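Local coordinates for peptidoglycan synthetase penicillin-binding protein 3 (Bifidobacterium adolescentis, PDB 4YE5), which probably binds penicillin and, as a class B-type member of the transpeptidase family, probably cross-links peptidoglycan peptides at the cell membrane, at residues Gly301-Lys304 with Lys308-Val311; Gln320-Ala325 with Thr394-Leu399; Ile338-Ser343 with Ala469-Thr474; Met354-Arg359 with Asp388-Arg393; Ser364-Gly369 with Thr412-Val417. All coordinates share one frame; numbering follows the deposited sequence. Where two conformers were deposited one is given.

Interaction 1: Gly301-Lys304 with Lys308-Val311; sequences GLHK and KFTV
His-303 and Phe-309 meet as a T-shaped (edge-to-face) aromatic pair, and this stack carries the whole contact. The ring centroids lie 4.8 Å apart and the planes are turned 67° against each other. Phe-309 presents its far edge: CZ sits over the centre of the imidazole and comes within 3.4 Å of His-303 CE1, while CE2 follows at 3.6 Å from the same CE1. The two side chains reach toward each other from opposite directions. Both have CG anti to the carbonyl carbon, and on the phenylalanine (chi1 -62°) this carries the ring back from its strand to the imidazole face.

A polar bond also holds the histidine. ND1 of His-303 is hydrogen-bonded to OD2 of Asp-307, and the backbone N of Lys-304 shares that carboxylate oxygen. The short connection between the segments therefore limits rotation of the imidazole about CB-CG while its face receives the phenyl edge.

Gly-301 ends helix 290-299 in a Schellman motif, its positive phi being one that favours glycine, and so starts the turn toward strand 308-311. That strand pairs antiparallel with strand 331-334 through backbone bonds between Phe-309 and Trp-333. Leu-335 and Ile-338 of helix 335-340 and Ile-349 and Ala-350 of helix 344-350 pack against the phenyl ring.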
# COMPACT_ATOMS: atom_id res chain seq x y z
N GLY A 301 -11.75 12.73 32.86
CA GLY A 301 -12.53 13.66 33.65
C GLY A 301 -11.65 14.73 34.28
O GLY A 301 -11.99 15.33 35.30
N LEU A 302 -10.50 14.97 33.67
CA LEU A 302 -9.59 15.99 34.17
C LEU A 302 -10.16 17.36 33.89
O LEU A 302 -10.04 18.27 34.71
CB LEU A 302 -8.20 15.85 33.55
CG LEU A 302 -7.47 14.59 34.00
CD1 LEU A 302 -6.10 14.53 33.37
CD2 LEU A 302 -7.38 14.55 35.54
N HIS A 303 -10.78 17.51 32.73
CA HIS A 303 -11.49 18.74 32.42
C HIS A 303 -12.75 18.41 31.64
O HIS A 303 -12.91 17.28 31.16
CB HIS A 303 -10.60 19.70 31.61
CG HIS A 303 -9.63 20.47 32.47
ND1 HIS A 303 -10.03 21.44 33.36
CD2 HIS A 303 -8.28 20.38 32.58
CE1 HIS A 303 -8.97 21.93 33.98
NE2 HIS A 303 -7.89 21.30 33.53
N LYS A 304 -13.66 19.38 31.55
CA LYS A 304 -14.75 19.31 30.59
C LYS A 304 -14.41 20.20 29.40
O LYS A 304 -13.61 21.13 29.53
CB LYS A 304 -16.08 19.74 31.20
CG LYS A 304 -16.64 18.77 32.26
CD LYS A 304 -17.71 19.46 33.10
CE LYS A 304 -18.03 18.66 34.36
NZ LYS A 304 -18.22 17.20 34.05
N LYS A 308 -13.21 26.86 31.42
CA LYS A 308 -12.68 28.18 31.07
C LYS A 308 -11.27 28.36 31.59
O LYS A 308 -10.98 28.09 32.75
CB LYS A 308 -13.58 29.27 31.65
CG LYS A 308 -15.02 29.24 31.17
CD LYS A 308 -15.83 30.34 31.88
CE LYS A 308 -17.26 30.40 31.36
NZ LYS A 308 -17.99 29.11 31.57
N PHE A 309 -10.39 28.85 30.72
CA PHE A 309 -9.01 29.13 31.10
C PHE A 309 -8.62 30.57 30.77
O PHE A 309 -9.15 31.18 29.84
CB PHE A 309 -8.05 28.16 30.39
CG PHE A 309 -8.26 26.70 30.72
CD1 PHE A 309 -9.20 25.95 30.02
CD2 PHE A 309 -7.51 26.08 31.71
CE1 PHE A 309 -9.39 24.59 30.31
CE2 PHE A 309 -7.69 24.72 32.01
CZ PHE A 309 -8.63 23.98 31.30
N THR A 310 -7.67 31.09 31.55
CA THR A 310 -6.95 32.29 31.18
C THR A 310 -5.57 31.86 30.70
O THR A 310 -4.78 31.31 31.46
CB THR A 310 -6.79 33.24 32.38
OG1 THR A 310 -8.09 33.60 32.86
CG2 THR A 310 -6.04 34.51 31.96
N VAL A 311 -5.30 32.11 29.43
CA VAL A 311 -4.11 31.55 28.80
C VAL A 311 -3.17 32.68 28.40
O VAL A 311 -3.43 33.38 27.43
CB VAL A 311 -4.49 30.70 27.55
CG1 VAL A 311 -3.29 29.91 27.05
CG2 VAL A 311 -5.62 29.74 27.89

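Interaction 2: Gln320-Ala325 with Thr394-Leu399; sequences QTYKDA and TRNTVL
Tyr-322 reaches from strand 320-323 to Asn-396 on helix 394-397, the two side chains set nearly perpendicular. Ring and amide planes are 79° apart, so the groups do not stack. The phenol end makes the closest approaches: Tyr-322 OH stands 3.0 Å from Asn-396 ND2 and 3.4 Å from Asn-396 CB, and the methylene carbon also comes within 3.6 Å of Tyr-322 CZ. The asparagine thus meets the hydroxyl with both its amide nitrogen and its aliphatic root.

Thr-397 makes a lighter approach. Its methyl CG2 lies near the plane of the phenol ring, at the edge, 4.4 Å from Tyr-322 CE1. With CG anti to the carbonyl carbon (chi1 -54°), the tyrosine side chain projects from the strand toward the helix and bridges backbones whose CA atoms are 8.8 Å apart at Tyr-322 and Thr-397.

The neighbours fix both partners. Val-348 of helix 344-350 and Arg-393 pack on the tyrosine, whose backbone pairs with Val-315 in the small two-stranded sheet. At the other end of the asparagine amide, OD1 accepts a hydrogen bond from NH1 of Arg-359.

Chemically this is a buried polar contact with an apolar margin. The bond from Arg-359 settles which end of the amide is oxygen, leaving ND2 facing the phenol, and the charged guanidinium would be expected to polarise the amide and make its N-H groups somewhat better donors.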
# COMPACT_ATOMS: atom_id res chain seq x y z
N GLN A 320 10.94 25.24 33.21
CA GLN A 320 10.81 25.17 31.76
C GLN A 320 9.78 26.17 31.25
O GLN A 320 8.69 26.29 31.81
CB GLN A 320 10.41 23.75 31.32
CG GLN A 320 11.46 22.70 31.61
CD GLN A 320 12.79 22.99 30.93
OE1 GLN A 320 12.82 23.39 29.76
NE2 GLN A 320 13.88 22.81 31.65
N THR A 321 10.13 26.90 30.19
CA THR A 321 9.24 27.91 29.64
C THR A 321 8.64 27.47 28.31
O THR A 321 9.36 27.02 27.42
CB THR A 321 9.94 29.27 29.51
OG1 THR A 321 10.17 29.80 30.82
CG2 THR A 321 9.08 30.26 28.73
N TYR A 322 7.32 27.59 28.21
CA TYR A 322 6.62 27.21 26.98
C TYR A 322 5.93 28.42 26.36
O TYR A 322 5.38 29.27 27.06
CB TYR A 322 5.60 26.09 27.25
CG TYR A 322 6.23 24.90 27.93
CD1 TYR A 322 6.78 23.86 27.19
CD2 TYR A 322 6.30 24.84 29.32
CE1 TYR A 322 7.36 22.78 27.81
CE2 TYR A 322 6.88 23.75 29.96
CZ TYR A 322 7.41 22.73 29.20
OH TYR A 322 8.00 21.65 29.84
N LYS A 323 5.97 28.49 25.03
CA LYS A 323 5.40 29.61 24.29
C LYS A 323 4.47 29.12 23.19
O LYS A 323 4.64 28.03 22.66
CB LYS A 323 6.50 30.47 23.67
CG LYS A 323 7.30 31.27 24.69
CD LYS A 323 8.26 32.25 24.01
CE LYS A 323 8.83 33.26 25.00
NZ LYS A 323 9.73 32.63 26.01
N ASP A 324 3.48 29.94 22.84
CA ASP A 324 2.68 29.67 21.65
C ASP A 324 3.41 30.26 20.44
O ASP A 324 4.33 31.06 20.61
CB ASP A 324 1.26 30.24 21.79
CG ASP A 324 0.40 29.42 22.77
OD1 ASP A 324 0.79 28.27 23.07
OD2 ASP A 324 -0.65 29.92 23.22
N ALA A 325 3.01 29.86 19.25
CA ALA A 325 3.66 30.29 18.01
C ALA A 325 3.58 31.79 17.83
O ALA A 325 4.45 32.40 17.20
CB ALA A 325 3.01 29.59 16.82
N THR A 394 10.01 17.21 27.87
CA THR A 394 9.35 16.35 26.89
C THR A 394 8.04 15.79 27.43
O THR A 394 7.16 15.44 26.66
CB THR A 394 10.26 15.20 26.41
OG1 THR A 394 10.57 14.34 27.51
CG2 THR A 394 11.56 15.76 25.80
N ARG A 395 7.90 15.69 28.76
CA ARG A 395 6.63 15.24 29.34
C ARG A 395 5.52 16.23 28.99
O ARG A 395 4.34 15.87 28.98
CB ARG A 395 6.74 15.07 30.87
CG ARG A 395 6.79 16.39 31.63
CD ARG A 395 6.78 16.19 33.14
NE ARG A 395 5.58 15.50 33.62
CZ ARG A 395 4.47 16.11 34.04
NH1 ARG A 395 3.44 15.39 34.46
NH2 ARG A 395 4.41 17.43 34.05
N ASN A 396 5.90 17.47 28.69
CA ASN A 396 4.93 18.50 28.30
C ASN A 396 4.75 18.69 26.80
O ASN A 396 3.63 18.84 26.30
CB ASN A 396 5.29 19.83 28.97
CG ASN A 396 4.84 19.89 30.41
OD1 ASN A 396 3.68 19.57 30.71
ND2 ASN A 396 5.75 20.26 31.31
N THR A 397 5.86 18.66 26.05
CA THR A 397 5.78 18.77 24.59
C THR A 397 4.98 17.62 23.98
O THR A 397 4.39 17.77 22.91
CB THR A 397 7.19 18.81 23.94
OG1 THR A 397 7.88 17.59 24.21
CG2 THR A 397 8.03 19.99 24.48
N VAL A 398 4.93 16.49 24.66
CA VAL A 398 4.15 15.35 24.16
C VAL A 398 2.66 15.71 24.08
O VAL A 398 1.91 15.12 23.30
CB VAL A 398 4.37 14.08 25.03
CG1 VAL A 398 3.45 14.08 26.23
CG2 VAL A 398 4.17 12.82 24.20
N LEU A 399 2.24 16.70 24.88
CA LEU A 399 0.85 17.16 24.87
C LEU A 399 0.50 17.85 23.56
O LEU A 399 -0.66 17.88 23.17
CB LEU A 399 0.58 18.15 26.01
CG LEU A 399 0.75 17.66 27.45
CD1 LEU A 399 0.44 18.81 28.42
CD2 LEU A 399 -0.16 16.43 27.72

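Interaction 3: Ile338-Ser343 with Ala469-Thr474; sequences ILEQSS and AEHYNT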
# COMPACT_ATOMS: atom_id res chain seq x y z
N ILE A 338 -8.59 26.26 23.24
CA ILE A 338 -7.16 25.92 23.29
C ILE A 338 -6.79 25.04 22.08
O ILE A 338 -5.71 25.20 21.48
CB ILE A 338 -6.77 25.26 24.64
CG1 ILE A 338 -6.68 26.35 25.73
CG2 ILE A 338 -5.45 24.48 24.52
CD1 ILE A 338 -6.81 25.84 27.17
N LEU A 339 -7.68 24.11 21.74
CA LEU A 339 -7.49 23.27 20.56
C LEU A 339 -7.54 24.12 19.28
O LEU A 339 -6.64 24.08 18.44
CB LEU A 339 -8.58 22.18 20.46
CG LEU A 339 -8.38 21.25 19.25
CD1 LEU A 339 -7.08 20.40 19.40
CD2 LEU A 339 -9.60 20.36 18.91
N GLU A 340 -8.62 24.90 19.16
CA GLU A 340 -8.86 25.73 17.99
C GLU A 340 -7.72 26.72 17.74
O GLU A 340 -7.34 27.00 16.58
CB GLU A 340 -10.17 26.50 18.18
CG GLU A 340 -10.47 27.45 17.06
CD GLU A 340 -10.97 28.79 17.55
OE1 GLU A 340 -11.00 29.01 18.79
OE2 GLU A 340 -11.33 29.62 16.69
N GLN A 341 -7.15 27.25 18.81
CA GLN A 341 -6.09 28.25 18.70
C GLN A 341 -4.70 27.62 18.72
O GLN A 341 -3.70 28.34 18.72
CB GLN A 341 -6.21 29.27 19.83
CG GLN A 341 -7.57 30.00 19.83
CD GLN A 341 -7.57 31.20 18.89
OE1 GLN A 341 -6.56 31.51 18.27
NE2 GLN A 341 -8.70 31.88 18.80
N SER A 342 -4.62 26.29 18.74
CA SER A 342 -3.33 25.61 18.75
C SER A 342 -2.43 26.09 19.91
O SER A 342 -1.24 26.26 19.74
CB SER A 342 -2.59 25.80 17.42
OG SER A 342 -3.40 25.39 16.32
N SER A 343 -3.00 26.30 21.08
CA SER A 343 -2.21 26.85 22.18
C SER A 343 -1.48 25.79 22.99
O SER A 343 -2.08 25.09 23.82
CB SER A 343 -3.08 27.70 23.09
OG SER A 343 -2.36 28.12 24.25
N ALA A 469 -11.68 23.79 12.39
CA ALA A 469 -11.77 23.97 10.93
C ALA A 469 -12.31 25.36 10.56
O ALA A 469 -11.81 26.03 9.65
CB ALA A 469 -12.68 22.90 10.30
N GLU A 470 -13.35 25.80 11.26
CA GLU A 470 -13.93 27.11 10.99
C GLU A 470 -12.94 28.24 11.22
O GLU A 470 -13.04 29.30 10.61
CB GLU A 470 -15.18 27.33 11.85
CG GLU A 470 -16.34 26.45 11.45
CD GLU A 470 -17.59 26.76 12.25
OE1 GLU A 470 -17.50 27.64 13.14
OE2 GLU A 470 -18.64 26.13 12.00
N HIS A 471 -11.96 28.01 12.09
CA HIS A 471 -10.89 28.99 12.30
C HIS A 471 -10.16 29.36 10.99
O HIS A 471 -9.64 30.46 10.86
CB HIS A 471 -9.90 28.45 13.35
CG HIS A 471 -8.91 29.47 13.82
ND1 HIS A 471 -9.21 30.41 14.78
CD2 HIS A 471 -7.63 29.70 13.46
CE1 HIS A 471 -8.15 31.17 15.00
NE2 HIS A 471 -7.18 30.76 14.21
N TYR A 472 -10.14 28.44 10.02
CA TYR A 472 -9.46 28.64 8.73
C TYR A 472 -10.42 28.73 7.54
O TYR A 472 -10.01 28.61 6.39
CB TYR A 472 -8.43 27.51 8.48
CG TYR A 472 -7.37 27.51 9.56
CD1 TYR A 472 -6.60 28.65 9.78
CD2 TYR A 472 -7.17 26.41 10.39
CE1 TYR A 472 -5.63 28.68 10.75
CE2 TYR A 472 -6.20 26.44 11.38
CZ TYR A 472 -5.45 27.58 11.56
OH TYR A 472 -4.49 27.64 12.55
N ASN A 473 -11.70 28.99 7.80
CA ASN A 473 -12.67 28.90 6.72
C ASN A 473 -12.62 30.07 5.73
O ASN A 473 -13.37 30.07 4.76
CB ASN A 473 -14.11 28.62 7.22
CG ASN A 473 -14.72 29.79 7.96
OD1 ASN A 473 -14.11 30.84 8.09
ND2 ASN A 473 -15.95 29.61 8.46
N THR A 474 -11.75 31.05 5.97
CA THR A 474 -11.55 32.11 4.98
C THR A 474 -10.77 31.58 3.77
O THR A 474 -10.83 32.18 2.69
CB THR A 474 -10.80 33.34 5.57
OG1 THR A 474 -9.63 32.90 6.26
CG2 THR A 474 -11.70 34.12 6.56
O HOH W 1 -4.99 27.31 15.39
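Glu-340 and His-471 form the close part of this contact, a histidine-carboxylate hydrogen bond. His-471 ND1 donates to Glu-340 OE2 over 3.0 Å with an N-H...O angle of 143°, a bend that goes with OE2 lying out of the imidazole plane. On the acceptor side, the nitrogen arrives from above the carboxylate plane, which stands 88° to the ring. The histidine has CG anti to its own nitrogen (chi1 -169°), which sends the ring across to the helix end. There the backbone oxygen of Glu-340 lies 4.0 Å above one imidazole face, displaced toward the rim, and Glu-340 CG packs 3.9 Å from His-471 CB.

Beyond this the packing slackens. Gln-341 OE1 stands 3.7 Å from His-471 CE1, its amide steeply inclined to the ring. Farther along, water replaces direct contact: one water donates to Glu-340 O at 2.7 Å and is also hydrogen-bonded to Ser-342 OG and, at 2.9 Å, to Tyr-472 OH. The contact as a whole is a surface one.

By sequence pattern, Ser-342 fits the first serine of the SxN motif of penicillin-binding proteins. It makes weak hydrogen bonds to Ser-287 and Lys-290, which fit SxxK, and Leu-339 O accepts from NZ of Lys-486, which fits KSG; the probable active site is therefore adjacent.

Helix 335-340 ends in a Schellman motif with Ser-342 at positive phi, and a type I turn runs from Glu-470 to Asn-473. Leu-339 packs between helices 455-470 and 290-299, Ile-338 on strand 308-311.

Interaction 4: Met354-Arg359 with Asp388-Arg393; sequences MTNEQR and DSWDRR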
# COMPACT_ATOMS: atom_id res chain seq x y z
N MSE A 354 -2.67 15.68 34.64
CA MSE A 354 -2.48 14.46 33.87
C MSE A 354 -1.08 13.89 34.11
O MSE A 354 -0.09 14.53 33.78
CB MSE A 354 -2.65 14.76 32.38
CG MSE A 354 -2.95 13.54 31.53
SE MSE A 354 -3.35 14.06 29.69
CE MSE A 354 -4.07 12.35 29.10
N THR A 355 -1.01 12.69 34.68
CA THR A 355 0.28 12.08 35.00
C THR A 355 0.98 11.63 33.74
O THR A 355 0.33 11.42 32.72
CB THR A 355 0.15 10.84 35.92
OG1 THR A 355 -0.47 9.77 35.21
CG2 THR A 355 -0.66 11.17 37.20
N ASN A 356 2.31 11.49 33.82
CA ASN A 356 3.12 10.93 32.73
C ASN A 356 2.51 9.65 32.17
O ASN A 356 2.43 9.47 30.95
CB ASN A 356 4.54 10.61 33.24
CG ASN A 356 5.46 11.83 33.27
OD1 ASN A 356 5.03 12.95 33.03
ND2 ASN A 356 6.73 11.60 33.56
N GLU A 357 2.09 8.75 33.05
CA GLU A 357 1.54 7.47 32.61
C GLU A 357 0.26 7.66 31.80
O GLU A 357 0.07 7.01 30.79
CB GLU A 357 1.28 6.54 33.81
CG GLU A 357 0.77 5.17 33.39
CD GLU A 357 0.38 4.29 34.56
OE1 GLU A 357 0.48 4.76 35.72
OE2 GLU A 357 -0.02 3.13 34.33
N GLN A 358 -0.60 8.56 32.26
CA GLN A 358 -1.84 8.87 31.54
C GLN A 358 -1.54 9.49 30.18
O GLN A 358 -2.16 9.13 29.18
CB GLN A 358 -2.72 9.81 32.37
CG GLN A 358 -3.28 9.14 33.59
CD GLN A 358 -3.90 10.14 34.53
OE1 GLN A 358 -3.51 11.31 34.56
NE2 GLN A 358 -4.88 9.69 35.31
N ARG A 359 -0.59 10.42 30.15
CA ARG A 359 -0.19 11.03 28.87
C ARG A 359 0.26 9.96 27.89
O ARG A 359 -0.25 9.90 26.77
CB ARG A 359 0.91 12.09 29.07
CG ARG A 359 0.45 13.26 29.95
CD ARG A 359 1.61 14.19 30.38
NE ARG A 359 1.13 15.15 31.38
CZ ARG A 359 1.56 16.41 31.49
NH1 ARG A 359 2.50 16.86 30.67
NH2 ARG A 359 1.05 17.21 32.41
N ASP A 388 8.74 6.83 31.50
CA ASP A 388 9.80 6.97 32.50
C ASP A 388 11.12 7.48 31.90
O ASP A 388 12.03 7.84 32.64
CB ASP A 388 9.98 5.71 33.35
CG ASP A 388 10.19 4.45 32.52
OD1 ASP A 388 10.50 4.57 31.31
OD2 ASP A 388 10.05 3.34 33.09
N SER A 389 11.22 7.52 30.58
CA SER A 389 12.41 8.08 29.93
C SER A 389 12.26 9.56 29.62
O SER A 389 13.20 10.20 29.17
CB SER A 389 12.73 7.34 28.63
OG SER A 389 11.89 7.80 27.57
N TRP A 390 11.06 10.11 29.83
CA TRP A 390 10.80 11.52 29.53
C TRP A 390 11.52 12.39 30.55
O TRP A 390 11.70 11.98 31.69
CB TRP A 390 9.31 11.83 29.61
CG TRP A 390 8.45 11.12 28.59
CD1 TRP A 390 8.88 10.39 27.52
CD2 TRP A 390 7.02 11.09 28.56
NE1 TRP A 390 7.79 9.90 26.82
CE2 TRP A 390 6.64 10.32 27.44
CE3 TRP A 390 6.03 11.64 29.37
CZ2 TRP A 390 5.30 10.09 27.11
CZ3 TRP A 390 4.70 11.41 29.04
CH2 TRP A 390 4.35 10.64 27.92
N ASP A 391 11.90 13.59 30.15
CA ASP A 391 12.42 14.56 31.12
C ASP A 391 11.34 15.60 31.38
O ASP A 391 10.25 15.50 30.84
CB ASP A 391 13.74 15.19 30.65
CG ASP A 391 13.60 15.99 29.37
OD1 ASP A 391 12.65 16.79 29.25
OD2 ASP A 391 14.45 15.82 28.47
N ARG A 392 11.66 16.60 32.20
CA ARG A 392 10.67 17.59 32.62
C ARG A 392 10.09 18.43 31.48
O ARG A 392 9.00 18.99 31.61
CB ARG A 392 11.20 18.49 33.74
CG ARG A 392 11.39 17.78 35.07
CD ARG A 392 10.36 16.66 35.29
NE ARG A 392 9.10 17.14 35.86
CZ ARG A 392 8.11 16.34 36.25
NH1 ARG A 392 6.99 16.85 36.75
NH2 ARG A 392 8.23 15.02 36.13
N ARG A 393 10.81 18.52 30.36
CA ARG A 393 10.28 19.24 29.21
C ARG A 393 9.46 18.35 28.26
O ARG A 393 8.33 18.69 27.89
CB ARG A 393 11.41 19.94 28.44
CG ARG A 393 10.89 20.78 27.28
CD ARG A 393 11.88 21.82 26.78
NE ARG A 393 11.18 22.80 25.95
CZ ARG A 393 10.73 23.97 26.40
NH1 ARG A 393 10.93 24.33 27.66
NH2 ARG A 393 10.09 24.79 25.58
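Trp-390 lies against the first turn of helix 356-365, where it touches Asn-356 and Arg-359. The six-membered part of the indole does the touching. Its CZ3 comes within 3.5 Å of Asn-356 O, and CE3 is 3.9 Å from Asn-356 CG, the amide and indole planes being 64° apart as the two side chains run antiparallel alongside one another. Arg-359 contributes its aliphatic root: CB sits at the indole edge, in the ring plane, 3.9 Å from Trp-390 CZ3.

The next shell holds these groups in place. Trp-390 NE1 is hydrogen-bonded to the backbone oxygen of His-385, which fixes the turn of the indole. Asn-356 OD1 accepts from NE of Arg-395. The Arg-359 chain runs extended from CG to NE and carries the guanidinium away from the tryptophan, where NE binds Met-354 O (a selenomethionine) at 2.8 Å and NH1 binds Arg-395 O. Met-354 O is met from above its carbonyl plane, and NH2 adds a weak bond to it.

Farther out, a capping box starts the helix: Gln-358 N donates to Thr-355 OG1 (3.2 Å) and Thr-355 N to Gln-358 OE1 (2.9 Å). Across the contact, Asp-391 OD1 accepts from Arg-393 N at 2.8 Å, a capping bond at the approach to the next helix.

The contact therefore joins the start of helix 356-365 to the loop leading into helix 394-397, with Tyr-360 and Val-398 also packing on the indole and Met-354 reaching Phe-362 and Leu-302.

Interaction 5: Ser364-Gly369 with Thr412-Val417; sequences SKFGIG and TNAISV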
# COMPACT_ATOMS: atom_id res chain seq x y z
N SER A 364 -0.49 6.43 23.12
CA SER A 364 -0.29 5.06 22.68
C SER A 364 -1.62 4.40 22.29
O SER A 364 -1.70 3.69 21.28
CB SER A 364 0.36 4.25 23.81
OG SER A 364 0.77 2.98 23.33
N LYS A 365 -2.65 4.62 23.09
CA LYS A 365 -3.98 4.05 22.82
C LYS A 365 -4.51 4.42 21.42
O LYS A 365 -5.27 3.66 20.83
CB LYS A 365 -4.97 4.54 23.86
CG LYS A 365 -6.01 3.54 24.32
CD LYS A 365 -6.83 4.19 25.45
CE LYS A 365 -7.75 3.22 26.17
NZ LYS A 365 -8.36 3.88 27.36
N PHE A 366 -4.13 5.59 20.92
CA PHE A 366 -4.56 6.00 19.57
C PHE A 366 -3.77 5.32 18.45
O PHE A 366 -3.99 5.58 17.26
CB PHE A 366 -4.45 7.52 19.41
CG PHE A 366 -5.64 8.29 19.95
CD1 PHE A 366 -6.72 8.58 19.13
CD2 PHE A 366 -5.67 8.72 21.26
CE1 PHE A 366 -7.81 9.31 19.61
CE2 PHE A 366 -6.75 9.43 21.77
CZ PHE A 366 -7.82 9.73 20.95
N GLY A 367 -2.85 4.43 18.83
CA GLY A 367 -2.07 3.68 17.84
C GLY A 367 -0.67 4.24 17.56
O GLY A 367 0.05 3.73 16.69
N ILE A 368 -0.29 5.29 18.27
CA ILE A 368 1.02 5.94 18.03
C ILE A 368 2.12 5.04 18.57
O ILE A 368 2.00 4.50 19.67
CB ILE A 368 1.09 7.31 18.74
CG1 ILE A 368 -0.04 8.23 18.25
CG2 ILE A 368 2.44 7.98 18.54
CD1 ILE A 368 -0.32 8.16 16.77
N GLY A 369 3.19 4.86 17.79
CA GLY A 369 4.31 4.03 18.21
C GLY A 369 4.11 2.55 17.93
O GLY A 369 4.95 1.73 18.26
N THR A 412 -3.65 9.36 10.52
CA THR A 412 -4.95 9.32 9.92
C THR A 412 -5.86 8.37 10.71
O THR A 412 -7.02 8.68 10.95
CB THR A 412 -4.85 8.89 8.45
OG1 THR A 412 -4.16 9.91 7.72
CG2 THR A 412 -6.23 8.71 7.83
N ASN A 413 -5.32 7.22 11.13
CA ASN A 413 -6.09 6.31 11.95
C ASN A 413 -6.46 6.91 13.32
O ASN A 413 -7.56 6.68 13.82
CB ASN A 413 -5.38 4.96 12.16
CG ASN A 413 -6.36 3.80 12.27
OD1 ASN A 413 -7.46 3.86 11.72
ND2 ASN A 413 -5.96 2.74 12.97
N ALA A 414 -5.54 7.66 13.92
CA ALA A 414 -5.82 8.30 15.21
C ALA A 414 -6.96 9.31 15.08
O ALA A 414 -7.87 9.36 15.90
CB ALA A 414 -4.55 8.99 15.75
N ILE A 415 -6.91 10.13 14.04
CA ILE A 415 -8.00 11.05 13.77
C ILE A 415 -9.32 10.33 13.46
O ILE A 415 -10.40 10.80 13.85
CB ILE A 415 -7.62 12.02 12.63
CG1 ILE A 415 -6.48 12.94 13.11
CG2 ILE A 415 -8.84 12.83 12.16
CD1 ILE A 415 -6.86 13.81 14.32
N SER A 416 -9.24 9.19 12.78
CA SER A 416 -10.45 8.42 12.48
C SER A 416 -11.19 8.05 13.76
O SER A 416 -12.42 7.91 13.75
CB SER A 416 -10.11 7.14 11.70
OG SER A 416 -9.78 6.10 12.61
N VAL A 417 -10.45 7.88 14.85
CA VAL A 417 -11.07 7.50 16.13
C VAL A 417 -12.15 8.52 16.53
O VAL A 417 -13.23 8.15 17.00
CB VAL A 417 -10.04 7.41 17.29
CG1 VAL A 417 -10.75 7.31 18.65
CG2 VAL A 417 -9.12 6.24 17.08
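The ring of Phe-366 meets helix 408-419 with its edge: Ala-414 O lies near the ring plane, 3.5 Å from Phe-366 CD1. Val-417 approaches the same side of the ring obliquely, CG1 standing 3.7 Å from Phe-366 CE1 and CG2 3.9 Å from Phe-366 CD1. The remainder of the ring's surroundings includes Leu-292 and Ser-295 of helix 290-299 and Val-452.

The motif is a Schellman helix end packed on the flank of another helix within the transpeptidase domain. Helix 356-365 finishes just before Phe-366, and Gly-367 takes a phi of 98°, a conformation in which a CB would press on the preceding carbonyl oxygen. The turn brings the backbones close, with CA atoms of Phe-366 and Ala-414 only 5.1 Å apart, and the small alanine side chain fits this approach.

Further apolar contacts extend the buried interface. Ile-368 CD1 reaches Ala-414 CB at 4.4 Å, and Leu-292 touches Phe-366, Ile-368 and Ala-414 alike, so helix 290-299 closes over the junction. On the valine, CG1 is anti to the backbone N (chi1 168°), which turns both methyls toward the CD1-CE1 side of the ring. Helix 408-419 in turn rests on strand 242-249 of the five-stranded sheet through Thr-412 and Ser-416. At the closest backbone approach, Ala-414 CB packs 3.9 Å from Phe-366 CB.

How the interactions relate
All five contacts belong to the transpeptidase domain, on the same side of the chain's centre. Interaction 1 comes first along the chain; the segments of interactions 2 and 3 alternate, and interaction 4 lies wholly between the two segments of interaction 2. Interactions 2 and 4 are the nearest pair, with centres about 12 Å apart, and share Arg-395. Interactions 4 and 5 use the start and end of helix 356-365, their centres about 19 Å apart. A hydrogen bond between Asp-324 and Ser-343 links interactions 2 and 3, while packing joins 1 to 3 (Phe-309 on Ile-338) and 1 to 4 (Leu-302 on Met-354). Interaction 3 lies beside the probable active site; the others pack the surrounding helices and short strands.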